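Transcarboxylase 5S subunit (Propionibacterium freudenreichii subsp. shermanii, PDB 1RQB) transfers a carboxyl group from the biotin of the 1.3S subunit to pyruvate, forming oxaloacetate, with one cobalt ion bound per subunit. Local coordinates at residues Val25-Leu30 with Val249-Ser254; Tyr61-Cys66 with Arg98-Leu103. One frame throughout, in Å; residues are numbered along the deposited sequence.

Contact 1: residues Val25-Leu30 with Val249-Ser254; sequences VGITEL and VDTAIS
I27 and V249 make the tight end of this contact. CD1 of I27 presses on CG2 of V249 at 3.4 Å, closer than carbons usually pack. CG2 of V249 sits between its backbone N and carbonyl carbon, which turns it toward the isoleucine. CG2 of I27 lies 3.4 Å from OG1 of T251, and that hydroxyl is hydrogen-bonded to T265.

The backbones pair in parallel. N of V249 bonds to O of G26, N of T28 to O of V249, N of T251 to O of T28, and N of L30 to O of T251. This pairing joins strands 23-29 and 248-251, the first and last of the eight TIM-barrel strands, and so closes the barrel.

OE2 of E29 uses its syn lone pair to accept the N-H of I253 at 2.9 Å. A bend at chi2 (57°) brings the carboxylate round to it. OE2 also takes the N-H of V31, and OE1 is held by T265.

The face with T28 and D250 is polar and takes in a water, though the residues are buried. These side chains run side by side, with CB of T28 3.3 Å from OD1 of D250. One water lies 2.7 Å from OG1 of T28 and donates to OD1 of D250 at 3.0 Å. OG1 of T28 is also hydrogen-bonded to OG of S63. OD2 of D250 meets R135 in a salt bridge and ND1 of H226 in a hydrogen bond. H226 is a cobalt ligand, so D250 is a second-shell residue that probably fixes the turn of its ring.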
loop_
_atom_site.group_PDB
_atom_site.type_symbol
_atom_site.label_atom_id
_atom_site.label_comp_id
_atom_site.label_asym_id
_atom_site.label_seq_id
_atom_site.Cartn_x
_atom_site.Cartn_y
_atom_site.Cartn_z
ATOM N N VAL A 25 9.675 -9.179 -17.592
ATOM C CA VAL A 25 8.325 -9.540 -17.139
ATOM C C VAL A 25 7.354 -8.545 -17.779
ATOM O O VAL A 25 7.603 -7.340 -17.767
ATOM C CB VAL A 25 8.210 -9.433 -15.600
ATOM C CG1 VAL A 25 6.810 -9.853 -15.149
ATOM C CG2 VAL A 25 9.262 -10.305 -14.939
ATOM N N GLY A 26 6.270 -9.042 -18.360
ATOM C CA GLY A 26 5.317 -8.138 -18.981
ATOM C C GLY A 26 4.392 -7.519 -17.943
ATOM O O GLY A 26 4.130 -8.116 -16.901
ATOM N N ILE A 27 3.876 -6.333 -18.241
ATOM C CA ILE A 27 2.969 -5.636 -17.319
ATOM C C ILE A 27 1.682 -5.246 -18.048
ATOM O O ILE A 27 1.727 -4.693 -19.146
ATOM C CB ILE A 27 3.575 -4.319 -16.804
ATOM C CG1 ILE A 27 4.841 -4.601 -15.988
ATOM C CG2 ILE A 27 2.511 -3.535 -16.001
ATOM C CD1 ILE A 27 4.609 -5.326 -14.701
ATOM N N THR A 28 0.548 -5.554 -17.426
ATOM C CA THR A 28 -0.759 -5.153 -17.966
ATOM C C THR A 28 -1.271 -4.001 -17.098
ATOM O O THR A 28 -1.316 -4.117 -15.874
ATOM C CB THR A 28 -1.767 -6.321 -17.942
ATOM O OG1 THR A 28 -1.484 -7.202 -19.032
ATOM C CG2 THR A 28 -3.223 -5.811 -18.080
ATOM N N GLU A 29 -1.621 -2.879 -17.730
ATOM C CA GLU A 29 -2.112 -1.690 -17.017
ATOM C C GLU A 29 -3.632 -1.780 -16.852
ATOM O O GLU A 29 -4.352 -2.076 -17.804
ATOM C CB GLU A 29 -1.722 -0.422 -17.783
ATOM C CG GLU A 29 -2.186 0.895 -17.133
ATOM C CD GLU A 29 -1.690 1.083 -15.700
ATOM O OE1 GLU A 29 -0.458 1.025 -15.431
ATOM O OE2 GLU A 29 -2.549 1.297 -14.833
ATOM N N LEU A 30 -4.116 -1.467 -15.646
ATOM C CA LEU A 30 -5.543 -1.606 -15.321
ATOM C C LEU A 30 -6.235 -0.266 -15.060
ATOM O O LEU A 30 -7.424 -0.251 -14.740
ATOM C CB LEU A 30 -5.683 -2.445 -14.051
ATOM C CG LEU A 30 -5.052 -3.839 -14.058
ATOM C CD1 LEU A 30 -5.018 -4.395 -12.622
ATOM C CD2 LEU A 30 -5.881 -4.751 -14.962
ATOM N N VAL A 249 2.239 -9.522 -15.120
ATOM C CA VAL A 249 1.500 -9.211 -13.887
ATOM C C VAL A 249 0.679 -7.940 -14.124
ATOM O O VAL A 249 1.099 -7.071 -14.887
ATOM C CB VAL A 249 2.449 -9.045 -12.653
ATOM C CG1 VAL A 249 3.154 -10.396 -12.350
ATOM C CG2 VAL A 249 3.478 -7.963 -12.909
ATOM N N ASP A 250 -0.518 -7.858 -13.526
ATOM C CA ASP A 250 -1.405 -6.696 -13.691
ATOM C C ASP A 250 -1.164 -5.684 -12.569
ATOM O O ASP A 250 -1.067 -6.053 -11.399
ATOM C CB ASP A 250 -2.885 -7.100 -13.637
ATOM C CG ASP A 250 -3.286 -8.068 -14.729
ATOM O OD1 ASP A 250 -2.416 -8.486 -15.522
ATOM O OD2 ASP A 250 -4.489 -8.410 -14.782
ATOM N N THR A 251 -1.097 -4.403 -12.931
ATOM C CA THR A 251 -0.881 -3.333 -11.948
ATOM C C THR A 251 -1.662 -2.088 -12.375
ATOM O O THR A 251 -2.185 -2.010 -13.486
ATOM C CB THR A 251 0.629 -2.958 -11.844
ATOM O OG1 THR A 251 1.072 -2.447 -13.111
ATOM C CG2 THR A 251 1.477 -4.187 -11.485
ATOM N N ALA A 252 -1.726 -1.113 -11.478
ATOM C CA ALA A 252 -2.434 0.145 -11.764
ATOM C C ALA A 252 -1.481 1.313 -11.505
ATOM O O ALA A 252 -0.742 1.299 -10.521
ATOM C CB ALA A 252 -3.672 0.278 -10.851
ATOM N N ILE A 253 -1.514 2.329 -12.370
ATOM C CA ILE A 253 -0.643 3.501 -12.186
ATOM C C ILE A 253 -0.766 3.967 -10.733
ATOM O O ILE A 253 -1.854 3.972 -10.159
ATOM C CB ILE A 253 -0.992 4.608 -13.219
ATOM C CG1 ILE A 253 0.224 5.533 -13.435
ATOM C CG2 ILE A 253 -2.228 5.371 -12.773
ATOM C CD1 ILE A 253 1.412 4.839 -14.108
ATOM N N SER A 254 0.355 4.386 -10.142
ATOM C CA SER A 254 0.441 4.689 -8.705
ATOM C C SER A 254 -0.598 5.680 -8.171
ATOM O O SER A 254 -1.009 5.547 -7.019
ATOM C CB SER A 254 1.867 5.132 -8.327
ATOM O OG SER A 254 2.215 6.364 -8.922
HETATM O O HOH W 1 -2.853 -9.408 -18.365
#

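Contact 2: residues Tyr61-Cys66 with Arg98-Leu103; sequences YWSVEC and RLQMLL
W62 and R98 stack, with an off-centre cation-pi contact to the five-membered ring. R98 is extended from CG to NE, which carries the guanidinium out over the indole. It lies nearly flat there, planes 14° apart, with NE1 of W62 over its centre. CD of R98 adds a CH-pi contact over the six-membered ring. At the guanidinium edge, NH1 gives a 2.8 Å hydrogen bond to O of W62, in the carbonyl plane. With an alanine in place of W62, the guanidinium would probably lose the flat surface it lies on and, held at one edge by the carbonyl, be freer to swing.

OG of S63 donates to OE1 of Q100 at 2.6 Å, from above the amide plane. Backbone bonds from N of V64 to O of R98, N of Q100 to O of V64 and N of C66 to O of Q100 join strands 63-68 and 99-103, parallel neighbours in the TIM barrel. SG of C66 packs on CB of L99 at 4.0 Å.

Further out, a water accepts from NE2 of Q100 and donates to OE1 of E65. OE2 of E65 forms a salt bridge with R33, a substrate-binding residue, and accepts from N of the cobalt ligand D34.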
loop_
_atom_site.group_PDB
_atom_site.type_symbol
_atom_site.label_atom_id
_atom_site.label_comp_id
_atom_site.label_asym_id
_atom_site.label_seq_id
_atom_site.Cartn_x
_atom_site.Cartn_y
_atom_site.Cartn_z
ATOM N N TYR A 61 3.450 -1.410 -22.174
ATOM C CA TYR A 61 2.658 -2.451 -21.501
ATOM C C TYR A 61 2.405 -3.640 -22.431
ATOM O O TYR A 61 2.312 -3.483 -23.647
ATOM C CB TYR A 61 1.303 -1.885 -21.091
ATOM C CG TYR A 61 1.355 -0.791 -20.068
ATOM C CD1 TYR A 61 0.938 0.505 -20.385
ATOM C CD2 TYR A 61 1.754 -1.057 -18.759
ATOM C CE1 TYR A 61 0.907 1.514 -19.411
ATOM C CE2 TYR A 61 1.723 -0.059 -17.776
ATOM C CZ TYR A 61 1.294 1.220 -18.112
ATOM O OH TYR A 61 1.206 2.181 -17.135
ATOM N N TRP A 62 2.259 -4.828 -21.847
ATOM C CA TRP A 62 1.946 -6.029 -22.638
ATOM C C TRP A 62 0.522 -5.874 -23.180
ATOM O O TRP A 62 0.231 -6.191 -24.333
ATOM C CB TRP A 62 2.035 -7.288 -21.769
ATOM C CG TRP A 62 1.755 -8.535 -22.571
ATOM C CD1 TRP A 62 2.587 -9.133 -23.479
ATOM C CD2 TRP A 62 0.515 -9.243 -22.632
ATOM N NE1 TRP A 62 1.929 -10.167 -24.115
ATOM C CE2 TRP A 62 0.658 -10.258 -23.613
ATOM C CE3 TRP A 62 -0.708 -9.117 -21.960
ATOM C CZ2 TRP A 62 -0.382 -11.144 -23.938
ATOM C CZ3 TRP A 62 -1.746 -10.001 -22.282
ATOM C CH2 TRP A 62 -1.572 -11.000 -23.264
ATOM N N SER A 63 -0.372 -5.382 -22.326
ATOM C CA SER A 63 -1.764 -5.116 -22.718
ATOM C C SER A 63 -2.316 -4.001 -21.830
ATOM O O SER A 63 -1.746 -3.675 -20.790
ATOM C CB SER A 63 -2.654 -6.369 -22.582
ATOM O OG SER A 63 -2.900 -6.703 -21.224
ATOM N N VAL A 64 -3.416 -3.419 -22.281
ATOM C CA VAL A 64 -4.113 -2.336 -21.573
ATOM C C VAL A 64 -5.561 -2.775 -21.339
ATOM O O VAL A 64 -6.338 -2.903 -22.284
ATOM C CB VAL A 64 -4.099 -1.050 -22.428
ATOM C CG1 VAL A 64 -4.853 0.069 -21.712
ATOM C CG2 VAL A 64 -2.630 -0.630 -22.699
ATOM N N GLU A 65 -5.929 -3.033 -20.087
ATOM C CA GLU A 65 -7.313 -3.462 -19.840
ATOM C C GLU A 65 -8.183 -2.207 -19.935
ATOM O O GLU A 65 -7.945 -1.235 -19.221
ATOM C CB GLU A 65 -7.431 -4.123 -18.458
ATOM C CG GLU A 65 -8.761 -4.857 -18.274
ATOM C CD GLU A 65 -9.039 -5.226 -16.830
ATOM O OE1 GLU A 65 -9.219 -6.429 -16.546
ATOM O OE2 GLU A 65 -9.086 -4.306 -15.986
ATOM N N CYS A 66 -9.182 -2.207 -20.812
ATOM C CA CYS A 66 -9.964 -0.972 -20.963
ATOM C C CYS A 66 -11.440 -1.244 -21.257
ATOM O O CYS A 66 -12.174 -0.319 -21.601
ATOM C CB CYS A 66 -9.381 -0.148 -22.110
ATOM S SG CYS A 66 -9.381 -1.065 -23.670
ATOM N N ARG A 98 -2.186 -3.767 -27.223
ATOM C CA ARG A 98 -3.110 -4.908 -27.166
ATOM C C ARG A 98 -4.222 -4.504 -26.196
ATOM O O ARG A 98 -3.964 -4.332 -25.005
ATOM C CB ARG A 98 -2.470 -6.178 -26.581
ATOM C CG ARG A 98 -1.328 -6.790 -27.343
ATOM C CD ARG A 98 -0.992 -8.159 -26.729
ATOM N NE ARG A 98 0.146 -8.784 -27.392
ATOM C CZ ARG A 98 1.412 -8.415 -27.215
ATOM N NH1 ARG A 98 1.723 -7.417 -26.383
ATOM N NH2 ARG A 98 2.371 -9.036 -27.888
ATOM N N LEU A 99 -5.439 -4.327 -26.693
ATOM C CA LEU A 99 -6.542 -3.963 -25.792
ATOM C C LEU A 99 -7.061 -5.243 -25.138
ATOM O O LEU A 99 -7.129 -6.291 -25.779
ATOM C CB LEU A 99 -7.665 -3.266 -26.561
ATOM C CG LEU A 99 -7.242 -2.013 -27.338
ATOM C CD1 LEU A 99 -8.492 -1.274 -27.829
ATOM C CD2 LEU A 99 -6.411 -1.104 -26.456
ATOM N N GLN A 100 -7.422 -5.151 -23.861
ATOM C CA GLN A 100 -7.885 -6.341 -23.135
ATOM C C GLN A 100 -9.199 -6.039 -22.415
ATOM O O GLN A 100 -9.431 -4.915 -21.971
ATOM C CB GLN A 100 -6.805 -6.738 -22.127
ATOM C CG GLN A 100 -7.092 -7.984 -21.324
ATOM C CD GLN A 100 -5.856 -8.466 -20.570
ATOM O OE1 GLN A 100 -4.759 -8.506 -21.124
ATOM N NE2 GLN A 100 -6.037 -8.847 -19.308
HETATM N N MSE A 101 -10.061 -7.052 -22.321
HETATM C CA MSE A 101 -11.337 -6.900 -21.607
HETATM C C MSE A 101 -11.541 -8.116 -20.703
HETATM O O MSE A 101 -10.889 -9.145 -20.872
HETATM C CB MSE A 101 -12.530 -6.835 -22.571
HETATM C CG MSE A 101 -12.851 -8.158 -23.286
HETATM SE SE MSE A 101 -14.587 -8.142 -24.231
HETATM C CE MSE A 101 -15.716 -7.635 -22.736
ATOM N N LEU A 102 -12.445 -7.961 -19.742
ATOM C CA LEU A 102 -12.839 -9.038 -18.825
ATOM C C LEU A 102 -14.255 -9.437 -19.244
ATOM O O LEU A 102 -15.138 -8.584 -19.327
ATOM C CB LEU A 102 -12.856 -8.537 -17.372
ATOM C CG LEU A 102 -13.270 -9.607 -16.350
ATOM C CD1 LEU A 102 -12.180 -10.673 -16.266
ATOM C CD2 LEU A 102 -13.512 -8.984 -14.969
ATOM N N LEU A 103 -14.458 -10.723 -19.528
ATOM C CA LEU A 103 -15.758 -11.224 -19.999
ATOM C C LEU A 103 -16.160 -12.432 -19.150
ATOM O O LEU A 103 -15.409 -13.402 -19.067
ATOM C CB LEU A 103 -15.625 -11.641 -21.465
ATOM C CG LEU A 103 -16.897 -12.111 -22.168
ATOM C CD1 LEU A 103 -17.887 -10.941 -22.269
ATOM C CD2 LEU A 103 -16.537 -12.634 -23.546
HETATM O O HOH W 2 0.219 -3.508 -25.756
HETATM O O HOH W 3 -8.868 -8.449 -18.266
#

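In the fold
Both contacts lie in the parallel sheet of the TIM barrel, with centres 10 Å apart. Strands 23-29 and 63-68 are neighbours, so the order round the barrel is 248-251, 23-29, 63-68, 99-103. Along the chain, both segments of contact 2 fall between the two segments of contact 1. Contact 1 brings together distant parts of the chain, while contact 2 pairs consecutive strands. They touch directly: OG1 of T28 is 2.7 Å from OG of S63, a probable hydrogen bond, and CD2 of L30 packs on OE2 of E65. Each contact reaches the cobalt site by its own route, contact 1 through H226 and contact 2 through D34.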